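Ketosynthase (Streptomyces sp. MSC090213JE08, PDB 6KXD) probably catalyses the condensation of an acyl chain with malonyl-ACP, serving as the ketosynthase of a highly reducing type II polyketide synthase. Local coordinates at residues A[17-21]-A[56-61]; A[274-278]-A[314-319]. All blocks are in the same frame, centred on the assembly; numbering follows the deposited sequence.

Interactions 1 and 2 lie on opposite sides of the chain's centre, 13 and 21 Å from it respectively; their own centres are 32 Å apart and their nearest atoms about 20 Å. They do not touch. Interaction 1 lies in the N-terminal half of the ketosynthase fold and joins the last part of strand 10-19 to a loop; interaction 2 lies in the C-terminal half and pairs helices 274-288 and 306-320. What relates them is the thiolase-like fold: strand 10-19, part of interaction 1, and strand 387-394, on which I277 of interaction 2 packs, belong to the same mixed sheet. The first is buried, the second only partly buried, and neither meets the other subunit.

Interaction 1 of 2, residues A[17-21]-A[56-61]; sequences VISSI and CEVPDF
The ring of F61 receives the CD1 methyl of I18 obliquely, with CD1 3.8 Å from CE1 of F61, and the same ring makes a T-shaped pair with Y81. The other branch of I18 serves V58: with CG1 beside the backbone N (chi1 -60°), CG2 stands anti to that N and lies 3.7 Å from CG2 of V58, and the two side chains cross at about a right angle. An alanine at I18 would lose both branches, which would probably leave a gap beside V58 and the F61 ring freer to shift. CG2 of V58 also reaches the backbone, 3.6 Å from C of S19.

S20 brings its CB against two carbonyls, 3.3 Å from O of C56 and equally close to O of E57. OG of S20, set between the backbone N and the carbonyl carbon (chi1 64°), is 3.0 Å from a water that donates to O of C56, and also makes a weak bond to O of L334. NH1 of R40 binds O of S20 and O of E57, tying the segments together. The bend itself is an ST turn: OG of S19 accepts from N of I21 and also bonds O of G22.

The last part of strand 10-19 and the turn after it lie against the loop that follows strand 54-55. Helix 77-93 touches I18, V58 and F61, while helix 24-34 packs on S19 and I21.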
loop_
_atom_site.group_PDB
_atom_site.type_symbol
_atom_site.label_atom_id
_atom_site.label_comp_id
_atom_site.label_asym_id
_atom_site.label_seq_id
_atom_site.Cartn_x
_atom_site.Cartn_y
_atom_site.Cartn_z
ATOM N N VAL A 17 17.964 -5.146 7.312
ATOM C CA VAL A 17 17.148 -6.090 8.094
ATOM C C VAL A 17 17.126 -5.678 9.565
ATOM O O VAL A 17 18.190 -5.565 10.196
ATOM C CB VAL A 17 17.675 -7.535 7.982
ATOM C CG1 VAL A 17 16.812 -8.476 8.828
ATOM C CG2 VAL A 17 17.779 -8.022 6.553
ATOM N N ILE A 18 15.910 -5.529 10.093
ATOM C CA ILE A 18 15.541 -5.443 11.470
ATOM C C ILE A 18 14.568 -6.583 11.717
ATOM O O ILE A 18 13.453 -6.509 11.251
ATOM C CB ILE A 18 14.824 -4.129 11.818
ATOM C CG1 ILE A 18 15.658 -2.877 11.534
ATOM C CG2 ILE A 18 14.356 -4.175 13.254
ATOM C CD1 ILE A 18 16.648 -2.559 12.615
ATOM N N SER A 19 14.968 -7.613 12.454
ATOM C CA SER A 19 14.106 -8.788 12.565
ATOM C C SER A 19 14.254 -9.395 13.952
ATOM O O SER A 19 15.223 -9.109 14.675
ATOM C CB SER A 19 14.430 -9.803 11.489
ATOM O OG SER A 19 15.410 -10.727 11.929
ATOM N N SER A 20 13.302 -10.280 14.245
ATOM C CA SER A 20 13.207 -10.994 15.489
ATOM C C SER A 20 14.354 -12.005 15.619
ATOM O O SER A 20 14.535 -12.477 16.715
ATOM C CB SER A 20 11.847 -11.654 15.630
ATOM O OG SER A 20 11.684 -12.634 14.625
ATOM N N ILE A 21 15.081 -12.325 14.529
ATOM C CA ILE A 21 16.175 -13.290 14.530
ATOM C C ILE A 21 17.505 -12.640 14.141
ATOM O O ILE A 21 18.476 -13.363 13.792
ATOM C CB ILE A 21 15.886 -14.513 13.637
ATOM C CG1 ILE A 21 15.932 -14.203 12.136
ATOM C CG2 ILE A 21 14.570 -15.144 14.060
ATOM C CD1 ILE A 21 15.850 -15.409 11.255
ATOM N N CYS A 56 6.916 -12.449 18.154
ATOM C CA CYS A 56 8.254 -12.449 17.663
ATOM C C CYS A 56 8.711 -11.006 17.509
ATOM O O CYS A 56 8.865 -10.515 16.377
ATOM C CB CYS A 56 8.395 -13.183 16.339
ATOM S SG CYS A 56 8.095 -14.965 16.498
ATOM N N GLU A 57 8.911 -10.352 18.650
ATOM C CA GLU A 57 9.350 -8.983 18.676
ATOM C C GLU A 57 10.817 -8.891 18.289
ATOM O O GLU A 57 11.595 -9.866 18.363
ATOM C CB GLU A 57 9.184 -8.352 20.048
ATOM C CG GLU A 57 7.782 -7.933 20.350
ATOM C CD GLU A 57 7.645 -7.343 21.734
ATOM O OE1 GLU A 57 8.697 -7.164 22.391
ATOM O OE2 GLU A 57 6.511 -7.042 22.146
ATOM N N VAL A 58 11.188 -7.685 17.837
ATOM C CA VAL A 58 12.558 -7.315 17.719
ATOM C C VAL A 58 12.999 -6.980 19.140
ATOM O O VAL A 58 12.405 -6.139 19.823
ATOM C CB VAL A 58 12.792 -6.150 16.738
ATOM C CG1 VAL A 58 14.201 -5.586 16.848
ATOM C CG2 VAL A 58 12.531 -6.586 15.304
ATOM N N PRO A 59 14.010 -7.692 19.658
ATOM C CA PRO A 59 14.303 -7.640 21.096
ATOM C C PRO A 59 14.954 -6.332 21.589
ATOM O O PRO A 59 14.502 -5.773 22.610
ATOM C CB PRO A 59 15.225 -8.865 21.250
ATOM C CG PRO A 59 15.944 -8.965 19.953
ATOM C CD PRO A 59 14.899 -8.598 18.917
ATOM N N ASP A 60 15.967 -5.846 20.861
ATOM C CA ASP A 60 16.876 -4.848 21.412
ATOM C C ASP A 60 17.194 -3.779 20.360
ATOM O O ASP A 60 18.356 -3.467 20.098
ATOM C CB ASP A 60 18.143 -5.511 21.965
ATOM C CG ASP A 60 17.971 -6.126 23.350
ATOM O OD1 ASP A 60 17.279 -5.507 24.197
ATOM O OD2 ASP A 60 18.521 -7.224 23.575
ATOM N N PHE A 61 16.133 -3.157 19.844
ATOM C CA PHE A 61 16.222 -2.165 18.811
ATOM C C PHE A 61 16.795 -0.851 19.359
ATOM O O PHE A 61 16.255 -0.271 20.286
ATOM C CB PHE A 61 14.825 -1.908 18.241
ATOM C CG PHE A 61 14.776 -0.822 17.206
ATOM C CD1 PHE A 61 15.552 -0.914 16.064
ATOM C CD2 PHE A 61 13.892 0.236 17.341
ATOM C CE1 PHE A 61 15.494 0.074 15.092
ATOM C CE2 PHE A 61 13.846 1.223 16.372
ATOM C CZ PHE A 61 14.633 1.125 15.251
HETATM O O HOH W 1 9.158 -11.233 13.818
#

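Interaction 2 of 2, residues A[274-278]-A[314-319]; sequences RDGIA and AAIVDV
R274 grips the carboxylate of D318 side-on: NE binds OD2 at 2.8 Å and NH2 binds OD1 at 2.7 Å, both N-H bonds almost straight. Both oxygens sit near the guanidinium plane, which is 30° from that of the carboxylate. OD1 uses its syn lone pair; OD2 is met on its syn side too, but tilted out of the carboxylate plane. CB of A314 lies over one face of the guanidinium, 3.8 Å from CD of R274.

The arginine reaches this far because its chain is extended from CG to NE and leaves the helix with CG anti to the backbone N (chi1 171°). Below it, small residues let the backbones close in. CB of A315 sits 3.3 Å from O of R274 and 3.7 Å from CB of I277. One turn on, CG2 of V319 packs 3.7 Å from CB of A278.

Segments 274-278 and 314-319 cross at -54°, their axes 8.2 Å apart at closest approach. Further out, I277 rests on S393 of strand 387-394, and V319 on I281 and L285.

A side-on Arg-Asp bridge thus joins neighbouring helices 274-288 and 306-320 in the C-terminal half of the thiolase-like fold, over an alanine-lined seam. Each charge probably sits at the unfavourable end of its own helix dipole, a cost its mate would offset; the guanidinium should also soften the approach of D275 to D318.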
loop_
_atom_site.group_PDB
_atom_site.type_symbol
_atom_site.label_atom_id
_atom_site.label_comp_id
_atom_site.label_asym_id
_atom_site.label_seq_id
_atom_site.Cartn_x
_atom_site.Cartn_y
_atom_site.Cartn_z
ATOM N N ARG A 274 -6.593 -21.423 -3.615
ATOM C CA ARG A 274 -5.629 -22.230 -4.292
ATOM C C ARG A 274 -5.342 -21.706 -5.719
ATOM O O ARG A 274 -4.204 -21.612 -6.170
ATOM C CB ARG A 274 -6.210 -23.654 -4.292
ATOM C CG ARG A 274 -5.462 -24.665 -5.137
ATOM C CD ARG A 274 -6.288 -25.934 -5.046
ATOM N NE ARG A 274 -5.843 -26.914 -6.003
ATOM C CZ ARG A 274 -6.260 -28.175 -6.024
ATOM N NH1 ARG A 274 -7.197 -28.579 -5.179
ATOM N NH2 ARG A 274 -5.719 -29.023 -6.877
ATOM N N ASP A 275 -6.424 -21.476 -6.484
ATOM C CA ASP A 275 -6.334 -21.028 -7.902
ATOM C C ASP A 275 -5.609 -19.677 -7.967
ATOM O O ASP A 275 -4.747 -19.447 -8.840
ATOM C CB ASP A 275 -7.734 -20.956 -8.538
ATOM C CG ASP A 275 -8.359 -22.323 -8.812
ATOM O OD1 ASP A 275 -7.712 -23.368 -8.484
ATOM O OD2 ASP A 275 -9.478 -22.346 -9.374
ATOM N N GLY A 276 -5.959 -18.801 -7.016
ATOM C CA GLY A 276 -5.367 -17.478 -6.928
ATOM C C GLY A 276 -3.868 -17.539 -6.678
ATOM O O GLY A 276 -3.054 -16.911 -7.371
ATOM N N ILE A 277 -3.453 -18.343 -5.701
ATOM C CA ILE A 277 -2.009 -18.516 -5.458
ATOM C C ILE A 277 -1.340 -19.112 -6.707
ATOM O O ILE A 277 -0.277 -18.680 -7.126
ATOM C CB ILE A 277 -1.746 -19.369 -4.212
ATOM C CG1 ILE A 277 -2.397 -18.761 -2.968
ATOM C CG2 ILE A 277 -0.243 -19.576 -4.023
ATOM C CD1 ILE A 277 -2.270 -19.603 -1.748
ATOM N N ALA A 278 -1.949 -20.150 -7.290
ATOM C CA ALA A 278 -1.355 -20.813 -8.433
ATOM C C ALA A 278 -1.180 -19.818 -9.593
ATOM O O ALA A 278 -0.149 -19.769 -10.234
ATOM C CB ALA A 278 -2.201 -22.022 -8.820
ATOM N N ALA A 314 -1.344 -26.982 -2.031
ATOM C CA ALA A 314 -2.165 -27.435 -3.143
ATOM C C ALA A 314 -1.838 -26.599 -4.383
ATOM O O ALA A 314 -1.787 -27.118 -5.466
ATOM C CB ALA A 314 -3.627 -27.357 -2.781
ATOM N N ALA A 315 -1.611 -25.280 -4.202
ATOM C CA ALA A 315 -1.377 -24.409 -5.321
ATOM C C ALA A 315 -0.019 -24.710 -5.933
ATOM O O ALA A 315 0.171 -24.660 -7.168
ATOM C CB ALA A 315 -1.474 -22.964 -4.867
ATOM N N ILE A 316 0.954 -24.933 -5.043
ATOM C CA ILE A 316 2.305 -25.251 -5.435
ATOM C C ILE A 316 2.282 -26.555 -6.266
ATOM O O ILE A 316 2.868 -26.621 -7.342
ATOM C CB ILE A 316 3.242 -25.329 -4.208
ATOM C CG1 ILE A 316 3.519 -23.924 -3.659
ATOM C CG2 ILE A 316 4.549 -26.031 -4.568
ATOM C CD1 ILE A 316 4.119 -23.894 -2.267
ATOM N N VAL A 317 1.568 -27.554 -5.763
ATOM C CA VAL A 317 1.486 -28.853 -6.431
ATOM C C VAL A 317 0.727 -28.695 -7.759
ATOM O O VAL A 317 1.092 -29.318 -8.759
ATOM C CB VAL A 317 0.859 -29.911 -5.502
ATOM C CG1 VAL A 317 0.556 -31.206 -6.253
ATOM C CG2 VAL A 317 1.727 -30.191 -4.288
ATOM N N ASP A 318 -0.302 -27.832 -7.804
ATOM C CA ASP A 318 -0.967 -27.535 -9.068
ATOM C C ASP A 318 0.033 -27.045 -10.106
ATOM O O ASP A 318 -0.037 -27.456 -11.257
ATOM C CB ASP A 318 -2.031 -26.447 -8.974
ATOM C CG ASP A 318 -3.345 -26.914 -8.401
ATOM O OD1 ASP A 318 -3.511 -28.142 -8.236
ATOM O OD2 ASP A 318 -4.187 -26.034 -8.117
ATOM N N VAL A 319 0.929 -26.130 -9.716
ATOM C CA VAL A 319 1.752 -25.485 -10.654
ATOM C C VAL A 319 2.930 -26.385 -11.052
ATOM O O VAL A 319 3.389 -26.344 -12.179
ATOM C CB VAL A 319 2.264 -24.139 -10.106
ATOM C CG1 VAL A 319 3.413 -23.617 -10.940
ATOM C CG2 VAL A 319 1.124 -23.131 -10.011
#